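Local coordinates for receptor-type tyrosine-protein phosphatase C (Rattus norvegicus, PDB 5FN8) that is a receptor tyrosine phosphatase that dephosphorylates signalling proteins in leukocytes, probably required for T-cell activation through the antigen receptor, seen here as two extracellular fibronectin type III domains, at residues B[124-130]-B[168-173]. Residues are numbered along the deposited sequence; the frame is centred on the assembly and turned at random.
With NAG (2-acetamido-2-deoxy-beta-D-glucopyranose), chain G.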
ATOM      1  N   ILE B 124      -2.613  -7.072  -2.483  1.00 61.14           N
ATOM      2  CA  ILE B 124      -3.562  -7.610  -3.464  1.00 58.70           C
ATOM      3  C   ILE B 124      -2.799  -8.266  -4.611  1.00 61.63           C
ATOM      4  O   ILE B 124      -3.054  -9.433  -4.927  1.00 62.41           O
ATOM      5  CB  ILE B 124      -4.588  -6.544  -3.949  1.00 60.74           C
ATOM      6  CG1 ILE B 124      -5.330  -5.849  -2.743  1.00 59.44           C
ATOM      7  CG2 ILE B 124      -5.604  -7.132  -4.993  1.00 61.64           C
ATOM      8  CD1 ILE B 124      -5.906  -6.716  -1.678  1.00 59.60           C
ATOM      9  N   ASN B 125      -1.865  -7.513  -5.234  1.00 56.77           N
ATOM     10  CA  ASN B 125      -0.958  -7.940  -6.322  1.00 55.23           C
ATOM     11  C   ASN B 125      -1.586  -8.428  -7.607  1.00 55.78           C
ATOM     12  O   ASN B 125      -0.936  -9.145  -8.379  1.00 56.61           O
ATOM     13  CB  ASN B 125       0.074  -8.958  -5.794  1.00 52.43           C
ATOM     14  CG  ASN B 125       0.901  -8.438  -4.654  1.00 68.89           C
ATOM     15  OD1 ASN B 125       1.040  -7.224  -4.465  1.00 67.37           O
ATOM     16  ND2 ASN B 125       1.485  -9.347  -3.876  1.00 59.61           N
ATOM     17  N   GLY B 126      -2.818  -8.026  -7.852  1.00 50.52           N
ATOM     18  CA  GLY B 126      -3.528  -8.456  -9.050  1.00 50.72           C
ATOM     19  C   GLY B 126      -4.760  -7.628  -9.324  1.00 56.27           C
ATOM     20  O   GLY B 126      -5.116  -6.786  -8.493  1.00 57.67           O
ATOM     21  N   PRO B 127      -5.473  -7.909 -10.445  1.00 53.37           N
ATOM     22  CA  PRO B 127      -6.645  -7.082 -10.817  1.00 54.06           C
ATOM     23  C   PRO B 127      -7.948  -7.250 -10.061  1.00 63.60           C
ATOM     24  O   PRO B 127      -8.803  -6.355 -10.155  1.00 64.81           O
ATOM     25  CB  PRO B 127      -6.855  -7.402 -12.302  1.00 55.18           C
ATOM     26  CG  PRO B 127      -6.329  -8.771 -12.461  1.00 59.68           C
ATOM     27  CD  PRO B 127      -5.156  -8.891 -11.504  1.00 55.42           C
ATOM     28  N   GLU B 128      -8.160  -8.411  -9.402  1.00 61.40           N
ATOM     29  CA  GLU B 128      -9.434  -8.714  -8.755  1.00 59.44           C
ATOM     30  C   GLU B 128      -9.296  -8.998  -7.272  1.00 61.48           C
ATOM     31  O   GLU B 128      -8.188  -9.024  -6.735  1.00 57.86           O
ATOM     32  CB  GLU B 128     -10.139  -9.868  -9.485  1.00 61.58           C
ATOM     33  CG  GLU B 128     -10.551  -9.518 -10.908  1.00 76.88           C
ATOM     34  CD  GLU B 128     -10.306 -10.623 -11.915  1.00113.08           C
ATOM     35  OE1 GLU B 128     -10.794 -11.756 -11.693  1.00116.26           O
ATOM     36  OE2 GLU B 128      -9.650 -10.346 -12.948  1.00105.94           O
ATOM     37  N   ALA B 129     -10.451  -9.198  -6.609  1.00 58.83           N
ATOM     38  CA  ALA B 129     -10.525  -9.468  -5.195  1.00 58.23           C
ATOM     39  C   ALA B 129     -11.643 -10.472  -4.887  1.00 63.52           C
ATOM     40  O   ALA B 129     -12.829 -10.101  -4.877  1.00 64.47           O
ATOM     41  CB  ALA B 129     -10.721  -8.172  -4.423  1.00 58.41           C
ATOM     42  N   ARG B 130     -11.254 -11.763  -4.660  1.00 58.80           N
ATOM     43  CA  ARG B 130     -12.186 -12.856  -4.323  1.00 57.40           C
ATOM     44  C   ARG B 130     -11.682 -13.682  -3.181  1.00 58.66           C
ATOM     45  O   ARG B 130     -10.475 -13.801  -2.940  1.00 55.64           O
ATOM     46  CB  ARG B 130     -12.575 -13.715  -5.538  1.00 56.41           C
ATOM     47  CG  ARG B 130     -13.101 -12.832  -6.672  1.00 60.02           C
ATOM     48  CD  ARG B 130     -13.937 -13.505  -7.694  1.00 56.70           C
ATOM     49  NE  ARG B 130     -15.070 -14.231  -7.120  1.00 63.49           N
ATOM     50  CZ  ARG B 130     -16.316 -13.779  -7.057  1.00 71.77           C
ATOM     51  NH1 ARG B 130     -16.602 -12.553  -7.459  1.00 64.61           N
ATOM     52  NH2 ARG B 130     -17.281 -14.542  -6.566  1.00 59.21           N
ATOM     53  N   TYR B 168      -8.633 -18.507   1.352  1.00 50.19           N
ATOM     54  CA  TYR B 168      -7.560 -18.047   0.450  1.00 49.34           C
ATOM     55  C   TYR B 168      -8.094 -16.822  -0.271  1.00 52.90           C
ATOM     56  O   TYR B 168      -9.293 -16.742  -0.570  1.00 52.98           O
ATOM     57  CB  TYR B 168      -7.255 -19.054  -0.677  1.00 50.54           C
ATOM     58  CG  TYR B 168      -6.994 -20.475  -0.251  1.00 52.58           C
ATOM     59  CD1 TYR B 168      -8.034 -21.293   0.201  1.00 53.41           C
ATOM     60  CD2 TYR B 168      -5.721 -21.032  -0.356  1.00 53.45           C
ATOM     61  CE1 TYR B 168      -7.797 -22.613   0.583  1.00 53.06           C
ATOM     62  CE2 TYR B 168      -5.479 -22.357   0.002  1.00 54.09           C
ATOM     63  CZ  TYR B 168      -6.519 -23.142   0.468  1.00 58.92           C
ATOM     64  OH  TYR B 168      -6.250 -24.446   0.776  1.00 57.60           O
ATOM     65  N   PHE B 169      -7.196 -15.907  -0.602  1.00 51.26           N
ATOM     66  CA  PHE B 169      -7.527 -14.743  -1.419  1.00 50.41           C
ATOM     67  C   PHE B 169      -7.134 -15.063  -2.839  1.00 52.01           C
ATOM     68  O   PHE B 169      -6.051 -15.613  -3.065  1.00 51.34           O
ATOM     69  CB  PHE B 169      -6.767 -13.497  -0.955  1.00 50.11           C
ATOM     70  CG  PHE B 169      -7.252 -12.227  -1.618  1.00 49.36           C
ATOM     71  CD1 PHE B 169      -8.394 -11.577  -1.164  1.00 51.24           C
ATOM     72  CD2 PHE B 169      -6.516 -11.627  -2.633  1.00 48.97           C
ATOM     73  CE1 PHE B 169      -8.807 -10.368  -1.739  1.00 50.39           C
ATOM     74  CE2 PHE B 169      -6.944 -10.443  -3.213  1.00 50.87           C
ATOM     75  CZ  PHE B 169      -8.079  -9.820  -2.750  1.00 48.22           C
ATOM     76  N   TYR B 170      -8.005 -14.715  -3.781  1.00 47.67           N
ATOM     77  CA  TYR B 170      -7.778 -14.853  -5.212  1.00 47.13           C
ATOM     78  C   TYR B 170      -7.771 -13.453  -5.848  1.00 54.29           C
ATOM     79  O   TYR B 170      -8.715 -12.687  -5.659  1.00 55.78           O
ATOM     80  CB  TYR B 170      -8.854 -15.755  -5.844  1.00 47.01           C
ATOM     81  CG  TYR B 170      -8.683 -15.924  -7.335  1.00 47.49           C
ATOM     82  CD1 TYR B 170      -7.569 -16.573  -7.860  1.00 48.53           C
ATOM     83  CD2 TYR B 170      -9.647 -15.449  -8.229  1.00 48.89           C
ATOM     84  CE1 TYR B 170      -7.390 -16.705  -9.233  1.00 49.40           C
ATOM     85  CE2 TYR B 170      -9.480 -15.580  -9.607  1.00 49.93           C
ATOM     86  CZ  TYR B 170      -8.362 -16.233 -10.104  1.00 59.05           C
ATOM     87  OH  TYR B 170      -8.213 -16.413 -11.464  1.00 66.69           O
ATOM     88  N   ASN B 171      -6.711 -13.118  -6.566  1.00 52.11           N
ATOM     89  CA  ASN B 171      -6.552 -11.783  -7.155  1.00 53.18           C
ATOM     90  C   ASN B 171      -6.797 -11.698  -8.673  1.00 60.13           C
ATOM     91  O   ASN B 171      -6.445 -10.718  -9.281  1.00 60.47           O
ATOM     92  CB  ASN B 171      -5.182 -11.161  -6.747  1.00 49.50           C
ATOM     93  CG  ASN B 171      -3.993 -11.767  -7.450  1.00 58.66           C
ATOM     94  OD1 ASN B 171      -4.121 -12.506  -8.424  1.00 65.21           O
ATOM     95  ND2 ASN B 171      -2.799 -11.476  -6.975  1.00 46.64           N
ATOM     96  N   GLY B 172      -7.434 -12.703  -9.255  1.00 60.25           N
ATOM     97  CA  GLY B 172      -7.710 -12.749 -10.688  1.00 59.21           C
ATOM     98  C   GLY B 172      -6.670 -13.539 -11.444  1.00 61.48           C
ATOM     99  O   GLY B 172      -6.874 -13.889 -12.604  1.00 61.70           O
ATOM    100  N   GLU B 173      -5.537 -13.819 -10.798  1.00 58.64           N
ATOM    101  CA  GLU B 173      -4.467 -14.575 -11.434  1.00 59.03           C
ATOM    102  C   GLU B 173      -3.810 -15.581 -10.498  1.00 60.69           C
ATOM    103  O   GLU B 173      -3.279 -16.588 -10.964  1.00 62.75           O
ATOM    104  CB  GLU B 173      -3.414 -13.606 -11.990  1.00 61.15           C
ATOM    105  CG  GLU B 173      -3.778 -13.070 -13.361  1.00 73.43           C
ATOM    106  CD  GLU B 173      -2.809 -12.055 -13.904  1.00 99.47           C
ATOM    107  OE1 GLU B 173      -1.673 -12.438 -14.267  1.00105.57           O
ATOM    108  OE2 GLU B 173      -3.191 -10.868 -13.956  1.00 93.56           O
TER
HETATM  109  C1  NAG G1188     -13.881 -17.501  -8.434  1.00 85.62           C
HETATM  110  C2  NAG G1188     -12.801 -18.264  -9.205  1.00 86.97           C
HETATM  111  C3  NAG G1188     -12.348 -17.504 -10.456  1.00 91.37           C
HETATM  112  C4  NAG G1188     -13.532 -16.953 -11.243  1.00 94.83           C
HETATM  113  C5  NAG G1188     -14.470 -16.145 -10.351  1.00 93.03           C
HETATM  114  C6  NAG G1188     -15.711 -15.669 -11.077  1.00 93.50           C
HETATM  115  C7  NAG G1188     -10.576 -19.166  -8.496  1.00 87.76           C
HETATM  116  C8  NAG G1188      -9.685 -19.379  -7.312  1.00 84.66           C
HETATM  117  N2  NAG G1188     -11.697 -18.439  -8.268  1.00 85.11           N
HETATM  118  O3  NAG G1188     -11.653 -18.401 -11.319  1.00 94.49           O
HETATM  119  O4  NAG G1188     -13.043 -16.133 -12.302  1.00 99.97           O
HETATM  120  O5  NAG G1188     -14.921 -16.969  -9.266  1.00 89.87           O
HETATM  121  O6  NAG G1188     -16.554 -14.874 -10.255  1.00 93.19           O
HETATM  122  O7  NAG G1188     -10.286 -19.609  -9.604  1.00 93.97           O
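Asn171 pushes its amide into the bend made by residues 124-126 and donates from ND2 to the carbonyl O of Ile124, 2.9 Å away, with the oxygen lying nearly in the plane of the amide. The torsion that sets CG between its own backbone N and carbonyl carbon (chi1 74°) turns the amide this way and also lets OD1 accept from Glu173 N at 3.1 Å, closing an Asx turn. ND2 has a second acceptor, Ala96 O, in the segment between strands 89-92 and 104-108, while Asn125 ND2 bonds to Arg97 O. Backbone bonds take over further along. Glu128 N reaches Asn171 O at 2.9 Å, coming from well above the carbonyl plane. Beyond it Arg130 and Tyr170 form an antiparallel hydrogen-bonded pair, in which Arg130 N donates to Tyr170 O. The return bond, Tyr170 N to Arg130 O, is 2.8 Å long. This pair lies where strand 130-137 begins and strand 162-170 ends, side by side in the four-stranded sheet of the second fibronectin type III domain. The apolar part centres on buried Phe169: its CZ comes within 3.5 Å of Ala129 CB. CD1 of Ile124 meets that same CZ obliquely, at 3.9 Å. Tyr131 adds an edge-to-face ring contact to Phe169. With CG anti to the backbone N, a chi1 of 179° holds the Tyr170 ring between Gly172 N, over one face, and the acetamido group of an N-acetylglucosamine over the other; the sugar belongs to a glycan attached to this protein. CB of Arg130 comes to the ring's edge. O6 of that sugar lies over the centre of the Arg130 guanidinium, whose NE is hydrogen-bonded to OD1 of Asn146, itself a neighbour of the sugar.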